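Local coordinates for protein beta-1,4-mannanase (PDB 3VUP) that probably hydrolyses beta-1,4-mannosidic bonds in mannan, as a TIM-barrel enzyme of the digestive fluid of the sea hare Aplysia kurodai, at residues A[277-280]-A[281-284]; A[293-296]-A[297-300]; A[307-310]-A[311-315]. All coordinates share one frame; numbering follows the deposited sequence.

Contact 1: A[277-280]-A[281-284]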
loop_
_atom_site.group_PDB
_atom_site.type_symbol
_atom_site.label_atom_id
_atom_site.label_comp_id
_atom_site.label_asym_id
_atom_site.label_seq_id
_atom_site.Cartn_x
_atom_site.Cartn_y
_atom_site.Cartn_z
ATOM N N THR A 277 -14.432 13.654 5.083
ATOM C CA THR A 277 -15.266 14.524 5.912
ATOM C C THR A 277 -14.654 14.725 7.296
ATOM O O THR A 277 -15.295 15.261 8.198
ATOM C CB THR A 277 -16.692 13.986 6.058
ATOM O OG1 THR A 277 -16.631 12.657 6.586
ATOM C CG2 THR A 277 -17.415 13.985 4.713
ATOM N N HIS A 278 -13.400 14.311 7.443
ATOM C CA HIS A 278 -12.668 14.435 8.693
ATOM C C HIS A 278 -11.267 14.981 8.455
ATOM O O HIS A 278 -10.926 15.409 7.345
ATOM C CB HIS A 278 -12.671 13.090 9.422
ATOM C CG HIS A 278 -14.040 12.689 9.858
ATOM N ND1 HIS A 278 -14.899 11.971 9.055
ATOM C CD2 HIS A 278 -14.740 13.001 10.976
ATOM C CE1 HIS A 278 -16.055 11.823 9.677
ATOM N NE2 HIS A 278 -15.983 12.437 10.846
ATOM N N GLN A 279 -10.472 15.021 9.509
ATOM C CA GLN A 279 -9.095 15.446 9.364
ATOM C C GLN A 279 -8.200 14.403 10.015
ATOM O O GLN A 279 -8.668 13.579 10.812
ATOM C CB GLN A 279 -8.872 16.847 9.924
ATOM C CG GLN A 279 -9.148 16.976 11.406
ATOM C CD GLN A 279 -8.982 18.413 11.916
ATOM O OE1 GLN A 279 -8.043 19.121 11.539
ATOM N NE2 GLN A 279 -9.893 18.842 12.779
ATOM N N ALA A 280 -6.927 14.405 9.643
ATOM C CA ALA A 280 -6.011 13.364 10.087
ATOM C C ALA A 280 -6.019 13.195 11.608
ATOM O O ALA A 280 -6.012 12.064 12.108
ATOM C CB ALA A 280 -4.603 13.633 9.580
ATOM N N SER A 281 -6.054 14.299 12.342
ATOM C CA SER A 281 -5.982 14.211 13.789
ATOM C C SER A 281 -7.197 13.525 14.418
ATOM O O SER A 281 -7.107 13.053 15.550
ATOM C CB SER A 281 -5.780 15.596 14.395
ATOM O OG SER A 281 -6.832 16.452 14.007
ATOM N N ASP A 282 -8.317 13.450 13.699
ATOM C CA ASP A 282 -9.509 12.793 14.233
ATOM C C ASP A 282 -9.306 11.304 14.496
ATOM O O ASP A 282 -10.078 10.697 15.240
ATOM C CB ASP A 282 -10.694 12.942 13.279
ATOM C CG ASP A 282 -11.185 14.365 13.160
ATOM O OD1 ASP A 282 -11.051 15.134 14.130
ATOM O OD2 ASP A 282 -11.735 14.708 12.093
ATOM N N TYR A 283 -8.285 10.710 13.882
ATOM C CA TYR A 283 -8.097 9.264 13.964
ATOM C C TYR A 283 -7.283 8.812 15.168
ATOM O O TYR A 283 -7.215 7.621 15.447
ATOM C CB TYR A 283 -7.534 8.726 12.635
ATOM C CG TYR A 283 -8.532 8.977 11.527
ATOM C CD1 TYR A 283 -9.592 8.101 11.321
ATOM C CD2 TYR A 283 -8.478 10.132 10.758
ATOM C CE1 TYR A 283 -10.548 8.348 10.355
ATOM C CE2 TYR A 283 -9.424 10.386 9.791
ATOM C CZ TYR A 283 -10.460 9.498 9.595
ATOM O OH TYR A 283 -11.397 9.778 8.626
ATOM N N GLY A 284 -6.666 9.757 15.872
ATOM C CA GLY A 284 -5.951 9.442 17.098
ATOM C C GLY A 284 -4.700 8.607 16.894
ATOM O O GLY A 284 -4.296 7.850 17.774
HETATM O O HOH W 1 -12.244 17.523 14.074
#

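Contact 2: A[293-296]-A[297-300]. With SO4 (sulfate ion), chain F.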
loop_
_atom_site.group_PDB
_atom_site.type_symbol
_atom_site.label_atom_id
_atom_site.label_comp_id
_atom_site.label_asym_id
_atom_site.label_seq_id
_atom_site.Cartn_x
_atom_site.Cartn_y
_atom_site.Cartn_z
ATOM N N GLU A 293 -6.003 5.798 -1.792
ATOM C CA GLU A 293 -6.902 5.567 -2.932
ATOM C C GLU A 293 -8.126 6.440 -2.774
ATOM O O GLU A 293 -8.656 6.558 -1.670
ATOM C CB GLU A 293 -7.414 4.129 -3.003
ATOM C CG GLU A 293 -6.424 3.057 -3.387
ATOM C CD GLU A 293 -7.080 1.696 -3.548
ATOM O OE1 GLU A 293 -8.331 1.632 -3.673
ATOM O OE2 GLU A 293 -6.334 0.691 -3.561
ATOM N N PHE A 294 -8.585 6.992 -3.897
ATOM C CA PHE A 294 -9.848 7.705 -4.008
ATOM C C PHE A 294 -10.042 8.050 -5.476
ATOM O O PHE A 294 -9.071 8.059 -6.242
ATOM C CB PHE A 294 -9.858 8.992 -3.165
ATOM C CG PHE A 294 -8.791 9.997 -3.539
ATOM C CD1 PHE A 294 -9.045 11.017 -4.448
ATOM C CD2 PHE A 294 -7.536 9.934 -2.952
ATOM C CE1 PHE A 294 -8.068 11.942 -4.768
ATOM C CE2 PHE A 294 -6.553 10.859 -3.264
ATOM C CZ PHE A 294 -6.821 11.869 -4.176
ATOM N N TRP A 295 -11.281 8.334 -5.870
ATOM C CA TRP A 295 -11.539 8.852 -7.207
ATOM C C TRP A 295 -12.863 9.594 -7.257
ATOM O O TRP A 295 -13.707 9.444 -6.374
ATOM C CB TRP A 295 -11.446 7.789 -8.309
ATOM C CG TRP A 295 -12.382 6.614 -8.229
ATOM C CD1 TRP A 295 -13.343 6.347 -7.292
ATOM C CD2 TRP A 295 -12.422 5.543 -9.166
ATOM N NE1 TRP A 295 -13.962 5.149 -7.587
ATOM C CE2 TRP A 295 -13.400 4.635 -8.727
ATOM C CE3 TRP A 295 -11.692 5.248 -10.317
ATOM C CZ2 TRP A 295 -13.695 3.465 -9.430
ATOM C CZ3 TRP A 295 -11.978 4.092 -11.009
ATOM C CH2 TRP A 295 -12.965 3.207 -10.559
ATOM N N GLU A 296 -13.043 10.394 -8.299
ATOM C CA GLU A 296 -14.180 11.297 -8.358
ATOM C C GLU A 296 -15.522 10.573 -8.453
ATOM O O GLU A 296 -16.512 11.024 -7.874
ATOM C CB GLU A 296 -14.007 12.279 -9.521
ATOM C CG GLU A 296 -15.098 13.335 -9.608
ATOM C CD GLU A 296 -14.842 14.412 -10.661
ATOM O OE1 GLU A 296 -15.821 14.871 -11.275
ATOM O OE2 GLU A 296 -13.693 14.854 -10.846
ATOM N N GLN A 297 -15.567 9.449 -9.161
ATOM C CA GLN A 297 -16.848 8.774 -9.333
ATOM C C GLN A 297 -17.437 8.278 -8.007
ATOM O O GLN A 297 -18.644 8.075 -7.907
ATOM C CB GLN A 297 -16.775 7.634 -10.346
ATOM C CG GLN A 297 -15.984 6.436 -9.910
ATOM C CD GLN A 297 -16.381 5.219 -10.704
ATOM O OE1 GLN A 297 -16.157 5.164 -11.917
ATOM N NE2 GLN A 297 -17.003 4.248 -10.038
ATOM N N ASP A 298 -16.589 8.094 -6.997
ATOM C CA ASP A 298 -17.049 7.792 -5.643
ATOM C C ASP A 298 -16.439 8.813 -4.687
ATOM O O ASP A 298 -15.794 8.467 -3.687
ATOM C CB ASP A 298 -16.704 6.364 -5.234
ATOM C CG ASP A 298 -17.400 5.332 -6.103
ATOM O OD1 ASP A 298 -18.645 5.201 -6.001
ATOM O OD2 ASP A 298 -16.708 4.655 -6.897
ATOM N N GLY A 299 -16.654 10.083 -5.015
ATOM C CA GLY A 299 -16.099 11.197 -4.267
ATOM C C GLY A 299 -17.140 12.052 -3.568
ATOM O O GLY A 299 -16.864 13.192 -3.204
ATOM N N GLY A 300 -18.335 11.504 -3.365
ATOM C CA GLY A 300 -19.358 12.174 -2.583
ATOM C C GLY A 300 -19.822 13.506 -3.138
ATOM O O GLY A 300 -20.407 14.300 -2.408
HETATM S S SO4 F . -12.260 9.721 -11.655
HETATM O O1 SO4 F . -11.616 8.444 -11.834
HETATM O O2 SO4 F . -11.178 10.447 -11.114
HETATM O O3 SO4 F . -12.434 10.408 -12.917
HETATM O O4 SO4 F . -13.570 9.485 -11.068
HETATM O O HOH W 2 -13.007 8.240 -3.611
#

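Contact 3: A[307-310]-A[311-315]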
loop_
_atom_site.group_PDB
_atom_site.type_symbol
_atom_site.label_atom_id
_atom_site.label_comp_id
_atom_site.label_asym_id
_atom_site.label_seq_id
_atom_site.Cartn_x
_atom_site.Cartn_y
_atom_site.Cartn_z
ATOM N N MET A 307 -10.887 16.996 -4.192
ATOM C CA MET A 307 -10.427 15.867 -3.388
ATOM C C MET A 307 -8.943 15.994 -3.049
ATOM O O MET A 307 -8.559 15.845 -1.893
ATOM C CB MET A 307 -10.743 14.538 -4.081
ATOM C CG MET A 307 -12.236 14.316 -4.266
ATOM S SD MET A 307 -12.660 12.749 -5.027
ATOM C CE MET A 307 -12.591 11.674 -3.599
ATOM N N PHE A 308 -8.105 16.270 -4.046
ATOM C CA PHE A 308 -6.678 16.448 -3.777
ATOM C C PHE A 308 -6.429 17.599 -2.805
ATOM O O PHE A 308 -5.625 17.484 -1.875
ATOM C CB PHE A 308 -5.886 16.656 -5.066
ATOM C CG PHE A 308 -5.434 15.371 -5.716
ATOM C CD1 PHE A 308 -4.249 14.755 -5.329
ATOM C CD2 PHE A 308 -6.194 14.771 -6.705
ATOM C CE1 PHE A 308 -3.830 13.578 -5.927
ATOM C CE2 PHE A 308 -5.779 13.596 -7.305
ATOM C CZ PHE A 308 -4.600 12.998 -6.917
ATOM N N ASN A 309 -7.137 18.712 -2.995
ATOM C CA ASN A 309 -7.012 19.851 -2.083
ATOM C C ASN A 309 -7.482 19.485 -0.684
ATOM O O ASN A 309 -6.859 19.870 0.304
ATOM C CB ASN A 309 -7.761 21.075 -2.618
ATOM C CG ASN A 309 -6.959 21.829 -3.653
ATOM O OD1 ASN A 309 -6.210 22.735 -3.323
ATOM N ND2 ASN A 309 -7.091 21.441 -4.910
ATOM N N TYR A 310 -8.588 18.750 -0.597
ATOM C CA TYR A 310 -9.117 18.364 0.704
ATOM C C TYR A 310 -8.062 17.588 1.488
ATOM O O TYR A 310 -7.798 17.873 2.656
ATOM C CB TYR A 310 -10.405 17.539 0.576
ATOM C CG TYR A 310 -11.026 17.304 1.926
ATOM C CD1 TYR A 310 -10.553 16.303 2.760
ATOM C CD2 TYR A 310 -12.040 18.125 2.403
ATOM C CE1 TYR A 310 -11.073 16.122 4.020
ATOM C CE2 TYR A 310 -12.581 17.941 3.664
ATOM C CZ TYR A 310 -12.088 16.940 4.471
ATOM O OH TYR A 310 -12.626 16.772 5.723
ATOM N N VAL A 311 -7.462 16.591 0.852
ATOM C CA VAL A 311 -6.477 15.776 1.542
ATOM C C VAL A 311 -5.315 16.647 2.022
ATOM O O VAL A 311 -4.903 16.575 3.182
ATOM C CB VAL A 311 -5.964 14.623 0.651
ATOM C CG1 VAL A 311 -4.890 13.849 1.363
ATOM C CG2 VAL A 311 -7.103 13.695 0.255
ATOM N N TYR A 312 -4.822 17.501 1.132
ATOM C CA TYR A 312 -3.695 18.361 1.456
ATOM C C TYR A 312 -4.003 19.286 2.637
ATOM O O TYR A 312 -3.144 19.531 3.486
ATOM C CB TYR A 312 -3.288 19.188 0.224
ATOM C CG TYR A 312 -1.955 19.873 0.420
ATOM C CD1 TYR A 312 -0.768 19.260 0.020
ATOM C CD2 TYR A 312 -1.875 21.115 1.042
ATOM C CE1 TYR A 312 0.455 19.868 0.233
ATOM C CE2 TYR A 312 -0.661 21.723 1.253
ATOM C CZ TYR A 312 0.500 21.097 0.853
ATOM O OH TYR A 312 1.717 21.705 1.079
ATOM N N ASN A 313 -5.235 19.792 2.673
ATOM C CA ASN A 313 -5.657 20.806 3.636
ATOM C C ASN A 313 -6.151 20.258 4.969
ATOM O O ASN A 313 -6.484 21.044 5.858
ATOM C CB ASN A 313 -6.766 21.686 3.045
ATOM C CG ASN A 313 -6.273 22.600 1.948
ATOM O OD1 ASN A 313 -5.109 23.004 1.929
ATOM N ND2 ASN A 313 -7.164 22.947 1.032
ATOM N N HIS A 314 -6.206 18.931 5.116
ATOM C CA HIS A 314 -6.744 18.331 6.334
ATOM C C HIS A 314 -5.769 17.435 7.077
ATOM O O HIS A 314 -6.169 16.482 7.738
ATOM C CB HIS A 314 -8.080 17.641 6.064
ATOM C CG HIS A 314 -9.166 18.612 5.745
ATOM N ND1 HIS A 314 -9.305 19.173 4.495
ATOM C CD2 HIS A 314 -10.117 19.178 6.522
ATOM C CE1 HIS A 314 -10.313 20.025 4.510
ATOM N NE2 HIS A 314 -10.829 20.041 5.725
ATOM N N GLY A 315 -4.484 17.762 6.986
ATOM C CA GLY A 315 -3.492 17.174 7.873
ATOM C C GLY A 315 -2.944 15.832 7.440
ATOM O O GLY A 315 -2.087 15.265 8.122
HETATM O O HOH W 3 -7.397 24.495 -1.340
#

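Contact 1: A[277-280]-A[281-284]
The backbone N of Gln-279 donates to Asp-282 OD2, with 2.9 Å between N and OD2 and an N-H...O angle of 164°. The donor comes from above the carboxylate plane. In return Asp-282 N donates to Gln-279 O, also at 2.9 Å, and the two residues are tied twice. Tyr-283 N carries the turn on with a bond of 3.2 Å to Ala-280 O. The turn is a short 3-10 segment, and the carboxylate of Asp-282 accepts the N-H of Gln-279 at its start. It lies in the surface loop between strands 259-262 and 289-293 of the TIM barrel. A water 2.7 Å from Asp-282 OD1 donates to that oxygen and accepts from Gln-279 NE2. The amide and carboxylate planes stand almost upright to each other, at 82°. With an alanine in place of Asp-282, the N-H of Gln-279 would probably be left without its acceptor and the water would lose one of its two partners here. His-278 has CG anti to its carbonyl carbon (chi1 -66°), which turns a ring edge to OD2. Its ND1 is hydrogen-bonded to Ala-274 O, and Tyr-283 OH to Val-273 O.

Contact 2: A[293-296]-A[297-300]
The side chain of Gln-297 lies over one face of the Trp-295 indole. Its CG makes a CH-pi contact, 3.4 Å from the centroid of the five-membered ring. The amide continues along the indole, with CD 3.5 Å from Trp-295 CZ2, and the two planes are only 24° apart. Gln-297 CG sits between its backbone N and carbonyl carbon (chi1 70°), and the extended chain beyond it runs the same way as the indole. Asp-298 lies alongside. Its OD2 takes two N-H groups: Trp-295 NE1 at 2.9 Å, on the anti lone pair, and Gln-297 NE2 at 3.2 Å, from above the carboxylate plane. These bonds fix the rotation of both the indole and the amide. In the backbone, Asp-298 N donates to Trp-295 O at 3.2 Å. Gly-299 leaves little room for a side chain, since a CB there would crowd the carbonyls of Trp-295 and Glu-296. A sulfate, probably from the crystallisation liquor, accepts from Gln-297 N at 2.8 Å through its O4. Arg-327, Asn-330 and Gln-331 of helix 324-338 also bind it. The loop joins strand 289-293 to helix 304-313. Trp-295 packs on helix 324-338 and meets Trp-322 edge-to-face, while Phe-294 packs against both strand 318-322 and helix 304-313.

Contact 3: A[307-310]-A[311-315]
Tyr-310 O accepts a short bond from His-314 ND1, 2.7 Å long, and a weak one from Asn-313 N at 3.2 Å. The oxygen lies in the plane of the imidazole, at its edge. The same histidine stacks on the Tyr-310 ring. The ring centroids are 3.5 Å apart and the planes differ by 10°, with ND1 above the centre of the phenol ring. Tyr-310 CG is anti to its backbone N (chi1 -173°), which lays the ring beneath the imidazole one turn later. The side-chain bond and the stack together hold the imidazole flat and fix its rotation. The ND1 bond also shows that this nitrogen carries a proton. The far end of the phenol is held by His-278 O, which is hydrogen-bonded to Tyr-310 OH. Helix bonds run from Val-311 N to Met-307 O (3.0 Å) and from Asn-313 N to Asn-309 O (2.9 Å). On the outer side, a water 2.9 Å from Asn-309 OD1 donates to it and accepts from Asn-313 ND2. Asn-309 ND2 is bonded to Thr-305 O and to Asn-337 OD1. Phe-308 and Val-311 instead pack inward on strand 318-322. This is the C-terminal part of helix 304-313, leading to Gly-315 at positive phi, in the beta-alpha-beta unit of strand 289-293, the helix and strand 318-322 of the TIM barrel.

The three contacts follow one another along the chain through the last part of the barrel. Contact 1 and contact 3 touch directly, with centres about 12 Å apart. Ala-280 N lies 2.9 Å from His-314 O, a probable hydrogen bond that joins the 3-10 turn to the helix end. Contact 2 reaches contact 3 by packing: Phe-294 CZ is 3.7 Å from Phe-308 CZ, and Gly-299 CA is 3.6 Å from Met-307 CE. Contacts 1 and 2 do not touch. Contact 2 is the one beside the probable active site. Its Glu-293, at the seventh barrel strand, is hydrogen-bonded to a Tris molecule; its place is consistent with that of the nucleophile in related mannanases.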